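Local coordinates for DUF115 domain-containing protein (Magnetospirillum magneticum AMB-1, PDB 5MU5), which is probably a flagellin glycosyltransferase of the Maf family, attaching sugars to flagellin and involved in the formation of bacterial flagella, at residues G405-Y410 / G481-A486; T392-G397 / D474-I479; Q316-M321 / D516-D521. All blocks are in the same frame, centred on the assembly; numbering follows the deposited sequence.

Interaction 1: G405-Y410 / G481-A486; sequences GFRELY and GRYRPA
At the entrance to a strand of the large mixed sheet, just after the end of helix 393-404, Arg407 reaches across to Tyr483 and Ala486 in the loop that follows helix 467-482. The arginine touches through CB, CD and its guanidinium. Near its root, CB lies 3.7 Å from the carbonyl O of Ala486; farther along, CD packs on the methyl CB of the same alanine at 4.0 Å, and that methyl sits at the edge of the guanidinium, near its plane. The guanidinium itself comes up to the ring edge of Tyr483, whose CD2 stands over one of its faces, offset toward the rim, with Arg407 NH2 to Tyr483 CD2 at 3.5 Å. The two planes are 60° apart, so the flat groups meet edge to face and not as a parallel stack. A bend at chi2 (-69°) turns the arginine chain back toward its own backbone and brings NH1 within 2.7 Å of Phe406 O, which it approaches from above the carbonyl plane. NH1 also donates to Leu402 O of helix 393-404. That helix ends in a Schellman motif with Gly405 at positive phi as its C-prime residue; Arg407 follows two residues later, and the chain continues into strand 408-412. Both bonds of the arginine leave from NH1 and limit how the guanidinium can turn beside the Tyr483 ring edge. Cutting Arg407 back to an alanine would probably leave Phe406 O and Leu402 O without this donor and the Tyr483 ring edge without the guanidinium it meets. Tyr483 also leans on Leu402, while Ala486 and Arg407 both touch Gln270.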
ATOM      1  N   GLY A 405       1.564  20.233  17.719  1.00 37.16           N
ATOM      2  CA  GLY A 405       2.099  21.569  17.599  1.00 36.65           C
ATOM      3  C   GLY A 405       3.563  21.687  17.952  1.00 36.35           C
ATOM      4  O   GLY A 405       4.134  22.745  17.777  1.00 37.37           O
ATOM      5  N   PHE A 406       4.167  20.622  18.461  1.00 34.88           N
ATOM      6  CA  PHE A 406       5.576  20.661  18.804  1.00 37.66           C
ATOM      7  C   PHE A 406       6.430  20.824  17.550  1.00 37.00           C
ATOM      8  O   PHE A 406       6.098  20.305  16.495  1.00 36.77           O
ATOM      9  CB  PHE A 406       5.970  19.422  19.607  1.00 38.36           C
ATOM     10  CG  PHE A 406       5.232  19.309  20.917  1.00 39.37           C
ATOM     11  CD1 PHE A 406       5.599  20.097  21.998  1.00 40.15           C
ATOM     12  CD2 PHE A 406       4.173  18.448  21.057  1.00 38.47           C
ATOM     13  CE1 PHE A 406       4.908  20.027  23.193  1.00 42.13           C
ATOM     14  CE2 PHE A 406       3.491  18.347  22.261  1.00 40.93           C
ATOM     15  CZ  PHE A 406       3.866  19.126  23.333  1.00 42.51           C
ATOM     16  N   ARG A 407       7.508  21.588  17.677  1.00 37.58           N
ATOM     17  CA  ARG A 407       8.363  21.921  16.560  1.00 38.29           C
ATOM     18  C   ARG A 407       9.851  21.694  16.812  1.00 39.15           C
ATOM     19  O   ARG A 407      10.571  21.342  15.880  1.00 43.01           O
ATOM     20  CB  ARG A 407       8.086  23.349  16.127  1.00 39.64           C
ATOM     21  CG  ARG A 407       6.662  23.554  15.587  1.00 38.69           C
ATOM     22  CD  ARG A 407       6.472  22.856  14.249  1.00 37.27           C
ATOM     23  NE  ARG A 407       5.115  23.007  13.706  1.00 36.56           N
ATOM     24  CZ  ARG A 407       4.103  22.178  13.924  1.00 37.27           C
ATOM     25  NH1 ARG A 407       4.250  21.103  14.696  1.00 38.38           N
ATOM     26  NH2 ARG A 407       2.933  22.405  13.347  1.00 36.69           N
ATOM     27  N   GLU A 408      10.297  21.862  18.053  1.00 37.58           N
ATOM     28  CA  GLU A 408      11.648  21.569  18.431  1.00 37.92           C
ATOM     29  C   GLU A 408      11.633  20.147  18.984  1.00 38.19           C
ATOM     30  O   GLU A 408      11.044  19.875  20.020  1.00 41.37           O
ATOM     31  CB  GLU A 408      12.148  22.574  19.454  1.00 39.09           C
ATOM     32  CG  GLU A 408      13.661  22.523  19.672  1.00 41.42           C
ATOM     33  CD  GLU A 408      14.133  23.476  20.765  1.00 43.74           C
ATOM     34  OE1 GLU A 408      13.492  24.526  20.948  1.00 50.10           O
ATOM     35  OE2 GLU A 408      15.145  23.194  21.432  1.00 43.82           O
ATOM     36  N   LEU A 409      12.262  19.237  18.263  1.00 37.93           N
ATOM     37  CA  LEU A 409      12.196  17.814  18.568  1.00 38.99           C
ATOM     38  C   LEU A 409      13.561  17.243  18.802  1.00 36.06           C
ATOM     39  O   LEU A 409      14.477  17.542  18.059  1.00 31.49           O
ATOM     40  CB  LEU A 409      11.624  17.049  17.374  1.00 40.20           C
ATOM     41  CG  LEU A 409      10.128  16.901  17.178  1.00 44.14           C
ATOM     42  CD1 LEU A 409       9.408  18.232  17.175  1.00 45.02           C
ATOM     43  CD2 LEU A 409       9.883  16.179  15.865  1.00 46.28           C
ATOM     44  N   TYR A 410      13.667  16.378  19.805  1.00 36.57           N
ATOM     45  CA  TYR A 410      14.898  15.661  20.077  1.00 35.75           C
ATOM     46  C   TYR A 410      14.600  14.180  20.071  1.00 36.50           C
ATOM     47  O   TYR A 410      13.710  13.710  20.785  1.00 36.19           O
ATOM     48  CB  TYR A 410      15.487  16.087  21.407  1.00 36.19           C
ATOM     49  CG  TYR A 410      15.908  17.532  21.399  1.00 37.86           C
ATOM     50  CD1 TYR A 410      14.997  18.538  21.660  1.00 37.55           C
ATOM     51  CD2 TYR A 410      17.213  17.896  21.094  1.00 39.31           C
ATOM     52  CE1 TYR A 410      15.376  19.864  21.627  1.00 37.55           C
ATOM     53  CE2 TYR A 410      17.602  19.222  21.070  1.00 37.14           C
ATOM     54  CZ  TYR A 410      16.677  20.196  21.333  1.00 37.74           C
ATOM     55  OH  TYR A 410      17.055  21.514  21.319  1.00 37.88           O
ATOM     56  N   GLY A 481       9.994  16.433   7.429  1.00 35.04           N
ATOM     57  CA  GLY A 481      10.078  17.301   6.261  1.00 36.29           C
ATOM     58  C   GLY A 481       8.822  18.105   5.950  1.00 35.53           C
ATOM     59  O   GLY A 481       8.909  19.248   5.574  1.00 37.14           O
ATOM     60  N   ARG A 482       7.651  17.527   6.134  1.00 37.44           N
ATOM     61  CA  ARG A 482       6.403  18.254   5.882  1.00 40.54           C
ATOM     62  C   ARG A 482       6.138  19.441   6.834  1.00 41.12           C
ATOM     63  O   ARG A 482       5.282  20.268   6.551  1.00 44.66           O
ATOM     64  CB  ARG A 482       5.226  17.294   5.890  1.00 42.95           C
ATOM     65  CG  ARG A 482       5.302  16.278   4.757  1.00 48.33           C
ATOM     66  CD  ARG A 482       4.179  15.256   4.813  1.00 55.01           C
ATOM     67  NE  ARG A 482       2.886  15.918   4.674  1.00 63.98           N
ATOM     68  CZ  ARG A 482       1.703  15.358   4.928  1.00 72.92           C
ATOM     69  NH1 ARG A 482       1.619  14.096   5.348  1.00 73.08           N
ATOM     70  NH2 ARG A 482       0.591  16.077   4.764  1.00 76.89           N
ATOM     71  N   TYR A 483       6.881  19.551   7.936  1.00 39.16           N
ATOM     72  CA  TYR A 483       6.703  20.658   8.876  1.00 37.51           C
ATOM     73  C   TYR A 483       7.878  21.614   8.906  1.00 40.02           C
ATOM     74  O   TYR A 483       7.967  22.474   9.784  1.00 40.37           O
ATOM     75  CB  TYR A 483       6.464  20.099  10.286  1.00 37.41           C
ATOM     76  CG  TYR A 483       5.125  19.412  10.496  1.00 35.24           C
ATOM     77  CD1 TYR A 483       4.947  18.079  10.163  1.00 35.11           C
ATOM     78  CD2 TYR A 483       4.053  20.097  11.025  1.00 35.13           C
ATOM     79  CE1 TYR A 483       3.728  17.439  10.359  1.00 35.54           C
ATOM     80  CE2 TYR A 483       2.838  19.475  11.253  1.00 34.85           C
ATOM     81  CZ  TYR A 483       2.679  18.151  10.919  1.00 35.03           C
ATOM     82  OH  TYR A 483       1.485  17.538  11.133  1.00 33.51           O
ATOM     83  N   ARG A 484       8.821  21.449   7.991  1.00 44.51           N
ATOM     84  CA  ARG A 484       9.925  22.403   7.893  1.00 49.06           C
ATOM     85  C   ARG A 484       9.426  23.607   7.109  1.00 47.02           C
ATOM     86  O   ARG A 484       8.479  23.479   6.345  1.00 52.03           O
ATOM     87  CB  ARG A 484      11.163  21.745   7.277  1.00 51.82           C
ATOM     88  CG  ARG A 484      11.761  20.720   8.233  1.00 53.39           C
ATOM     89  CD  ARG A 484      13.138  20.272   7.817  1.00 58.99           C
ATOM     90  NE  ARG A 484      14.045  21.408   7.693  1.00 67.00           N
ATOM     91  CZ  ARG A 484      15.271  21.342   7.180  1.00 69.13           C
ATOM     92  NH1 ARG A 484      15.772  20.188   6.745  1.00 67.52           N
ATOM     93  NH2 ARG A 484      16.005  22.445   7.108  1.00 70.82           N
ATOM     94  N   PRO A 485      10.003  24.794   7.339  1.00 47.94           N
ATOM     95  CA  PRO A 485      11.118  25.103   8.222  1.00 48.05           C
ATOM     96  C   PRO A 485      10.750  25.384   9.683  1.00 45.45           C
ATOM     97  O   PRO A 485      11.641  25.634  10.477  1.00 46.04           O
ATOM     98  CB  PRO A 485      11.678  26.372   7.588  1.00 50.33           C
ATOM     99  CG  PRO A 485      10.444  27.082   7.097  1.00 50.63           C
ATOM    100  CD  PRO A 485       9.407  26.032   6.795  1.00 49.35           C
ATOM    101  N   ALA A 486       9.473  25.365  10.047  1.00 44.59           N
ATOM    102  CA  ALA A 486       9.084  25.544  11.467  1.00 44.28           C
ATOM    103  C   ALA A 486       9.670  24.435  12.364  1.00 44.06           C
ATOM    104  O   ALA A 486      10.194  24.719  13.439  1.00 43.77           O
ATOM    105  CB  ALA A 486       7.571  25.590  11.618  1.00 43.84           C
TER

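Interaction 2: T392-G397 / D474-I479; sequences TVTNTG and DALGRI
Helix segments 393-397 and 474-479 run almost parallel, their axes 11° apart and 9.6 Å at closest approach, with Asn395 facing Leu476 at a CA to CA distance of 5.8 Å. Asn395 carries much of the contact through its amide. The nitrogen ND2 meets the methyl CB of Ala475 at 3.3 Å and lies 3.6 Å from CG of Leu476, so the polar end of the asparagine rests against the aliphatic surface of the neighbouring helix. With chi1 at -61°, CG stands beside the backbone N of Asn395, on the side from which OD1 can turn back to the start of its own helix. There OD1 accepts the backbone N-H of Thr392 at 2.9 Å; this bond is nearly straight (162°), lies in the carbonyl plane and uses a lone pair. ND2 donates to Thr472 O, a turn earlier on helix 467-482. A buried side chain is thus tied to both helices and its amide is kept from flipping over. Thr392 occupies the N-cap position of helix 393-404 without a side-chain capping bond, and the helix leads on to strand 408-412 of the mixed beta-sheet in this alpha/beta domain; helix 467-482 lies alongside. The rest of the contact is made by the Leu476 methyls, against a threonine methyl and a backbone carbonyl. CD1 meets Thr394 CG2 at 3.9 Å and CD2 comes to 3.7 Å from Thr394 O, the two side chains crossing at about a right angle. The Thr394 methyl stands anti to the backbone N, which leaves it directed at the leucine. Val414 touches both Thr394 and Leu476, and Thr398 packs on Leu476 farther along helix 393-404.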
ATOM      1  N   THR A 392       6.232   1.856  12.565  1.00 38.10           N
ATOM      2  CA  THR A 392       6.470   1.556  13.982  1.00 38.81           C
ATOM      3  C   THR A 392       6.071   2.733  14.920  1.00 39.62           C
ATOM      4  O   THR A 392       5.754   3.867  14.476  1.00 35.37           O
ATOM      5  CB  THR A 392       7.928   1.170  14.198  1.00 40.12           C
ATOM      6  OG1 THR A 392       8.759   2.272  13.821  1.00 41.07           O
ATOM      7  CG2 THR A 392       8.272  -0.027  13.317  1.00 40.87           C
ATOM      8  N   VAL A 393       6.113   2.446  16.218  1.00 38.63           N
ATOM      9  CA  VAL A 393       5.585   3.341  17.245  1.00 38.06           C
ATOM     10  C   VAL A 393       6.398   4.633  17.379  1.00 36.93           C
ATOM     11  O   VAL A 393       5.884   5.662  17.824  1.00 36.93           O
ATOM     12  CB  VAL A 393       5.414   2.594  18.594  1.00 38.76           C
ATOM     13  CG1 VAL A 393       6.762   2.134  19.155  1.00 37.75           C
ATOM     14  CG2 VAL A 393       4.644   3.448  19.603  1.00 37.71           C
ATOM     15  N   THR A 394       7.645   4.583  16.945  1.00 35.84           N
ATOM     16  CA  THR A 394       8.492   5.771  16.882  1.00 36.99           C
ATOM     17  C   THR A 394       7.974   6.778  15.860  1.00 33.85           C
ATOM     18  O   THR A 394       8.121   7.994  16.054  1.00 30.70           O
ATOM     19  CB  THR A 394       9.945   5.375  16.555  1.00 39.79           C
ATOM     20  OG1 THR A 394      10.507   4.745  17.719  1.00 47.98           O
ATOM     21  CG2 THR A 394      10.754   6.560  16.265  1.00 42.25           C
ATOM     22  N   ASN A 395       7.389   6.264  14.773  1.00 33.39           N
ATOM     23  CA  ASN A 395       6.737   7.097  13.763  1.00 33.75           C
ATOM     24  C   ASN A 395       5.509   7.734  14.374  1.00 35.18           C
ATOM     25  O   ASN A 395       5.230   8.899  14.124  1.00 36.20           O
ATOM     26  CB  ASN A 395       6.285   6.262  12.553  1.00 33.45           C
ATOM     27  CG  ASN A 395       7.443   5.577  11.863  1.00 34.12           C
ATOM     28  OD1 ASN A 395       7.614   4.331  11.925  1.00 34.35           O
ATOM     29  ND2 ASN A 395       8.288   6.388  11.251  1.00 33.18           N
ATOM     30  N   THR A 396       4.771   6.948  15.161  1.00 34.94           N
ATOM     31  CA  THR A 396       3.533   7.411  15.796  1.00 36.29           C
ATOM     32  C   THR A 396       3.810   8.571  16.721  1.00 32.62           C
ATOM     33  O   THR A 396       3.107   9.567  16.689  1.00 32.98           O
ATOM     34  CB  THR A 396       2.864   6.291  16.622  1.00 39.24           C
ATOM     35  OG1 THR A 396       2.823   5.075  15.856  1.00 42.52           O
ATOM     36  CG2 THR A 396       1.465   6.706  17.038  1.00 38.93           C
ATOM     37  N   GLY A 397       4.850   8.446  17.539  1.00 32.92           N
ATOM     38  CA  GLY A 397       5.213   9.521  18.464  1.00 32.35           C
ATOM     39  C   GLY A 397       5.690  10.776  17.749  1.00 31.19           C
ATOM     40  O   GLY A 397       5.348  11.880  18.123  1.00 30.90           O
ATOM     41  N   ASP A 474      12.654   6.234   6.818  1.00 34.37           N
ATOM     42  CA  ASP A 474      12.102   7.051   5.740  1.00 34.50           C
ATOM     43  C   ASP A 474      10.799   7.745   6.173  1.00 34.24           C
ATOM     44  O   ASP A 474      10.546   8.884   5.773  1.00 35.09           O
ATOM     45  CB  ASP A 474      11.885   6.228   4.448  1.00 36.82           C
ATOM     46  CG  ASP A 474      13.221   5.776   3.778  1.00 42.26           C
ATOM     47  OD1 ASP A 474      14.337   5.990   4.322  1.00 42.76           O
ATOM     48  OD2 ASP A 474      13.151   5.182   2.682  1.00 47.92           O
ATOM     49  N   ALA A 475       9.973   7.084   6.995  1.00 33.77           N
ATOM     50  CA  ALA A 475       8.697   7.711   7.410  1.00 35.44           C
ATOM     51  C   ALA A 475       8.956   8.889   8.368  1.00 33.59           C
ATOM     52  O   ALA A 475       8.270   9.916   8.309  1.00 34.40           O
ATOM     53  CB  ALA A 475       7.738   6.693   8.009  1.00 33.85           C
ATOM     54  N   LEU A 476       9.989   8.763   9.191  1.00 32.08           N
ATOM     55  CA  LEU A 476      10.385   9.827  10.106  1.00 32.38           C
ATOM     56  C   LEU A 476      10.874  11.046   9.366  1.00 34.72           C
ATOM     57  O   LEU A 476      10.443  12.157   9.660  1.00 37.14           O
ATOM     58  CB  LEU A 476      11.480   9.364  11.061  1.00 34.04           C
ATOM     59  CG  LEU A 476      11.089   8.410  12.183  1.00 34.42           C
ATOM     60  CD1 LEU A 476      12.324   7.982  12.959  1.00 34.38           C
ATOM     61  CD2 LEU A 476      10.074   9.047  13.112  1.00 35.92           C
ATOM     62  N   GLY A 477      11.766  10.855   8.399  1.00 34.54           N
ATOM     63  CA  GLY A 477      12.275  11.970   7.597  1.00 31.85           C
ATOM     64  C   GLY A 477      11.168  12.643   6.824  1.00 31.54           C
ATOM     65  O   GLY A 477      11.076  13.872   6.727  1.00 33.25           O
ATOM     66  N   ARG A 478      10.312  11.844   6.254  1.00 31.06           N
ATOM     67  CA  ARG A 478       9.226  12.388   5.475  1.00 32.58           C
ATOM     68  C   ARG A 478       8.250  13.220   6.363  1.00 33.10           C
ATOM     69  O   ARG A 478       7.890  14.317   5.996  1.00 33.49           O
ATOM     70  CB  ARG A 478       8.511  11.248   4.719  1.00 33.95           C
ATOM     71  CG  ARG A 478       7.231  11.683   4.014  1.00 40.19           C
ATOM     72  CD  ARG A 478       6.600  10.591   3.136  1.00 42.99           C
ATOM     73  NE  ARG A 478       6.236   9.381   3.887  1.00 45.46           N
ATOM     74  CZ  ARG A 478       6.935   8.238   3.913  1.00 47.39           C
ATOM     75  NH1 ARG A 478       8.070   8.090   3.226  1.00 46.11           N
ATOM     76  NH2 ARG A 478       6.484   7.212   4.634  1.00 46.56           N
ATOM     77  N   ILE A 479       7.806  12.725   7.515  1.00 33.49           N
ATOM     78  CA  ILE A 479       6.859  13.537   8.307  1.00 34.93           C
ATOM     79  C   ILE A 479       7.544  14.801   8.810  1.00 33.77           C
ATOM     80  O   ILE A 479       6.985  15.891   8.753  1.00 36.04           O
ATOM     81  CB  ILE A 479       6.165  12.744   9.460  1.00 36.72           C
ATOM     82  CG1 ILE A 479       4.954  13.509   9.996  1.00 37.21           C
ATOM     83  CG2 ILE A 479       7.116  12.442  10.597  1.00 34.28           C
ATOM     84  CD1 ILE A 479       3.834  13.649   8.992  1.00 38.72           C
TER

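Interaction 3: Q316-M321 / D516-D521; sequences QPDFQM and DMKAKD
Electrostatics carry the contact between Asp318, just ahead of strand 319-322, and Lys518 on helix 515-528. The salt bridge pairs Lys518 NZ with Asp318 OD2 at 3.0 Å, on the syn lone pair of that oxygen; a weak second bond runs from NZ to OD1 at 3.3 Å, so the ammonium faces both carboxylate oxygens unequally. The side chains approach from opposite directions, and the lysine, fully extended with every torsion near 180°, joins with the aspartate to bridge the 10.5 Å between the CA atoms of Asp318 and Lys518.

Hydrogen bonds to the main chain hold each charged end in place. Asp318 OD2 also accepts the backbone N of Ile300, while Lys518 NZ donates to Gln295 O and, weakly, to Ala298 O. The ammonium therefore sits among carbonyl oxygens as well as beside the carboxylate, which would be expected to favour its positive charge.

Strand 319-322 lies between strands 299-303 and 346-350 in the parallel part of the large sheet. The contact is thus a salt bridge joining helix 515-528 to the N-terminal end of an interior parallel strand, in an alpha/beta domain.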
ATOM      1  N   GLN A 316       9.568  10.371  34.069  1.00 50.52           N
ATOM      2  CA  GLN A 316       8.130  10.266  33.854  1.00 50.46           C
ATOM      3  C   GLN A 316       7.743  10.648  32.413  1.00 45.08           C
ATOM      4  O   GLN A 316       7.851  11.790  32.030  1.00 43.38           O
ATOM      5  CB  GLN A 316       7.407  11.182  34.850  1.00 55.11           C
ATOM      6  CG  GLN A 316       5.896  11.280  34.670  1.00 60.84           C
ATOM      7  CD  GLN A 316       5.186   9.951  34.878  1.00 64.12           C
ATOM      8  OE1 GLN A 316       5.373   9.290  35.898  1.00 69.61           O
ATOM      9  NE2 GLN A 316       4.353   9.561  33.918  1.00 65.08           N
ATOM     10  N   PRO A 317       7.302   9.678  31.604  1.00 43.10           N
ATOM     11  CA  PRO A 317       6.741  10.082  30.320  1.00 42.23           C
ATOM     12  C   PRO A 317       5.511  10.967  30.502  1.00 41.18           C
ATOM     13  O   PRO A 317       4.718  10.735  31.401  1.00 43.13           O
ATOM     14  CB  PRO A 317       6.291   8.766  29.681  1.00 41.47           C
ATOM     15  CG  PRO A 317       6.951   7.695  30.434  1.00 42.25           C
ATOM     16  CD  PRO A 317       7.319   8.222  31.780  1.00 43.28           C
ATOM     17  N   ASP A 318       5.355  11.964  29.650  1.00 39.26           N
ATOM     18  CA  ASP A 318       4.154  12.775  29.625  1.00 39.06           C
ATOM     19  C   ASP A 318       3.146  12.048  28.755  1.00 40.13           C
ATOM     20  O   ASP A 318       1.955  11.978  29.067  1.00 40.94           O
ATOM     21  CB  ASP A 318       4.487  14.149  29.084  1.00 40.27           C
ATOM     22  CG  ASP A 318       5.445  14.932  30.021  1.00 42.24           C
ATOM     23  OD1 ASP A 318       4.975  15.354  31.102  1.00 42.19           O
ATOM     24  OD2 ASP A 318       6.644  15.141  29.671  1.00 40.74           O
ATOM     25  N   PHE A 319       3.638  11.471  27.663  1.00 40.70           N
ATOM     26  CA  PHE A 319       2.805  10.669  26.780  1.00 39.05           C
ATOM     27  C   PHE A 319       3.439   9.331  26.533  1.00 37.05           C
ATOM     28  O   PHE A 319       4.658   9.243  26.421  1.00 36.25           O
ATOM     29  CB  PHE A 319       2.543  11.389  25.462  1.00 38.88           C
ATOM     30  CG  PHE A 319       1.804  12.675  25.639  1.00 40.91           C
ATOM     31  CD1 PHE A 319       0.469  12.665  26.015  1.00 42.18           C
ATOM     32  CD2 PHE A 319       2.440  13.893  25.467  1.00 42.06           C
ATOM     33  CE1 PHE A 319      -0.232  13.844  26.198  1.00 40.62           C
ATOM     34  CE2 PHE A 319       1.750  15.077  25.650  1.00 44.41           C
ATOM     35  CZ  PHE A 319       0.410  15.047  26.027  1.00 42.83           C
ATOM     36  N   GLN A 320       2.602   8.300  26.498  1.00 35.66           N
ATOM     37  CA  GLN A 320       3.018   6.954  26.136  1.00 36.97           C
ATOM     38  C   GLN A 320       2.307   6.599  24.824  1.00 37.25           C
ATOM     39  O   GLN A 320       1.077   6.695  24.717  1.00 33.48           O
ATOM     40  CB  GLN A 320       2.672   5.953  27.251  1.00 39.45           C
ATOM     41  CG  GLN A 320       2.866   4.481  26.889  1.00 41.06           C
ATOM     42  CD  GLN A 320       4.328   4.108  26.708  1.00 44.54           C
ATOM     43  OE1 GLN A 320       5.205   4.615  27.412  1.00 43.71           O
ATOM     44  NE2 GLN A 320       4.596   3.212  25.771  1.00 44.86           N
ATOM     45  N   MET A 321       3.091   6.196  23.826  1.00 37.02           N
ATOM     46  CA  MET A 321       2.542   5.915  22.501  1.00 36.62           C
ATOM     47  C   MET A 321       2.390   4.424  22.280  1.00 37.15           C
ATOM     48  O   MET A 321       3.257   3.621  22.699  1.00 38.14           O
ATOM     49  CB  MET A 321       3.430   6.470  21.406  1.00 37.17           C
ATOM     50  CG  MET A 321       3.847   7.909  21.582  1.00 37.82           C
ATOM     51  SD  MET A 321       2.519   9.105  21.502  1.00 38.88           S
ATOM     52  CE  MET A 321       1.773   8.631  19.930  1.00 38.85           C
ATOM     53  N   ASP A 516       7.439  26.223  33.632  1.00 47.75           N
ATOM     54  CA  ASP A 516       6.190  26.976  33.375  1.00 47.97           C
ATOM     55  C   ASP A 516       5.751  26.883  31.920  1.00 45.50           C
ATOM     56  O   ASP A 516       4.562  26.693  31.639  1.00 42.92           O
ATOM     57  CB  ASP A 516       6.335  28.458  33.767  1.00 51.06           C
ATOM     58  CG  ASP A 516       6.290  28.679  35.286  1.00 55.13           C
ATOM     59  OD1 ASP A 516       6.331  27.672  36.021  1.00 55.84           O
ATOM     60  OD2 ASP A 516       6.207  29.856  35.745  1.00 60.12           O
ATOM     61  N   MET A 517       6.713  27.021  31.004  1.00 45.26           N
ATOM     62  CA  MET A 517       6.451  26.920  29.576  1.00 45.58           C
ATOM     63  C   MET A 517       5.886  25.530  29.253  1.00 43.18           C
ATOM     64  O   MET A 517       4.901  25.395  28.497  1.00 40.60           O
ATOM     65  CB  MET A 517       7.738  27.181  28.782  1.00 50.61           C
ATOM     66  CG  MET A 517       7.541  27.257  27.262  1.00 54.57           C
ATOM     67  SD  MET A 517       9.074  27.431  26.297  1.00 60.34           S
ATOM     68  CE  MET A 517       9.737  28.964  26.991  1.00 57.62           C
ATOM     69  N   LYS A 518       6.503  24.506  29.845  1.00 42.32           N
ATOM     70  CA  LYS A 518       6.064  23.123  29.689  1.00 40.75           C
ATOM     71  C   LYS A 518       4.624  22.962  30.160  1.00 42.05           C
ATOM     72  O   LYS A 518       3.810  22.374  29.444  1.00 42.17           O
ATOM     73  CB  LYS A 518       6.959  22.154  30.472  1.00 41.13           C
ATOM     74  CG  LYS A 518       6.533  20.702  30.313  1.00 41.36           C
ATOM     75  CD  LYS A 518       7.375  19.728  31.119  1.00 42.58           C
ATOM     76  CE  LYS A 518       6.849  18.338  30.842  1.00 44.84           C
ATOM     77  NZ  LYS A 518       7.592  17.293  31.574  1.00 48.72           N
ATOM     78  N   ALA A 519       4.320  23.468  31.357  1.00 41.89           N
ATOM     79  CA  ALA A 519       2.962  23.388  31.913  1.00 42.67           C
ATOM     80  C   ALA A 519       1.962  24.115  31.035  1.00 42.65           C
ATOM     81  O   ALA A 519       0.838  23.654  30.861  1.00 41.84           O
ATOM     82  CB  ALA A 519       2.913  23.949  33.320  1.00 42.11           C
ATOM     83  N   LYS A 520       2.377  25.255  30.494  1.00 43.69           N
ATOM     84  CA  LYS A 520       1.529  26.017  29.581  1.00 45.72           C
ATOM     85  C   LYS A 520       1.224  25.167  28.352  1.00 44.71           C
ATOM     86  O   LYS A 520       0.070  24.949  27.997  1.00 45.15           O
ATOM     87  CB  LYS A 520       2.219  27.320  29.174  1.00 46.77           C
ATOM     88  CG  LYS A 520       1.384  28.236  28.302  1.00 52.25           C
ATOM     89  CD  LYS A 520       2.159  29.499  27.961  1.00 57.75           C
ATOM     90  CE  LYS A 520       1.386  30.425  27.018  1.00 64.02           C
ATOM     91  NZ  LYS A 520       0.243  31.142  27.661  1.00 62.47           N
ATOM     92  N   ASP A 521       2.277  24.665  27.717  1.00 45.54           N
ATOM     93  CA  ASP A 521       2.125  23.875  26.509  1.00 43.52           C
ATOM     94  C   ASP A 521       1.360  22.566  26.720  1.00 39.62           C
ATOM     95  O   ASP A 521       0.580  22.198  25.863  1.00 41.67           O
ATOM     96  CB  ASP A 521       3.483  23.682  25.833  1.00 49.87           C
ATOM     97  CG  ASP A 521       4.055  25.016  25.257  1.00 55.17           C
ATOM     98  OD1 ASP A 521       3.323  26.046  25.247  1.00 54.16           O
ATOM     99  OD2 ASP A 521       5.238  25.027  24.817  1.00 53.65           O
TER

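Overall arrangement
All three contacts belong to the domain built on the large mixed sheet, on one side of the chain's centre. Interactions 1 and 2 share helix 467-482 and lie with their centres 13 Å apart; helix 393-404, used by interaction 2, is followed, after the turn at Gly405, by strand 408-412, used by interaction 1. Interactions 2 and 3 touch directly: Met321 O packs on Val393 CG2 at 3.4 Å, and Met321 CE on Thr396 CG2 at 3.5 Å, so the helix lies against the strand that Asp318 precedes. Interactions 1 and 3 reach the same sheet, 17 Å between centres. A sulfate lies about 5 Å from the Thr394 side chain, and an ethanediol about 4 Å from that of Tyr483, both probably from the crystallisation liquor.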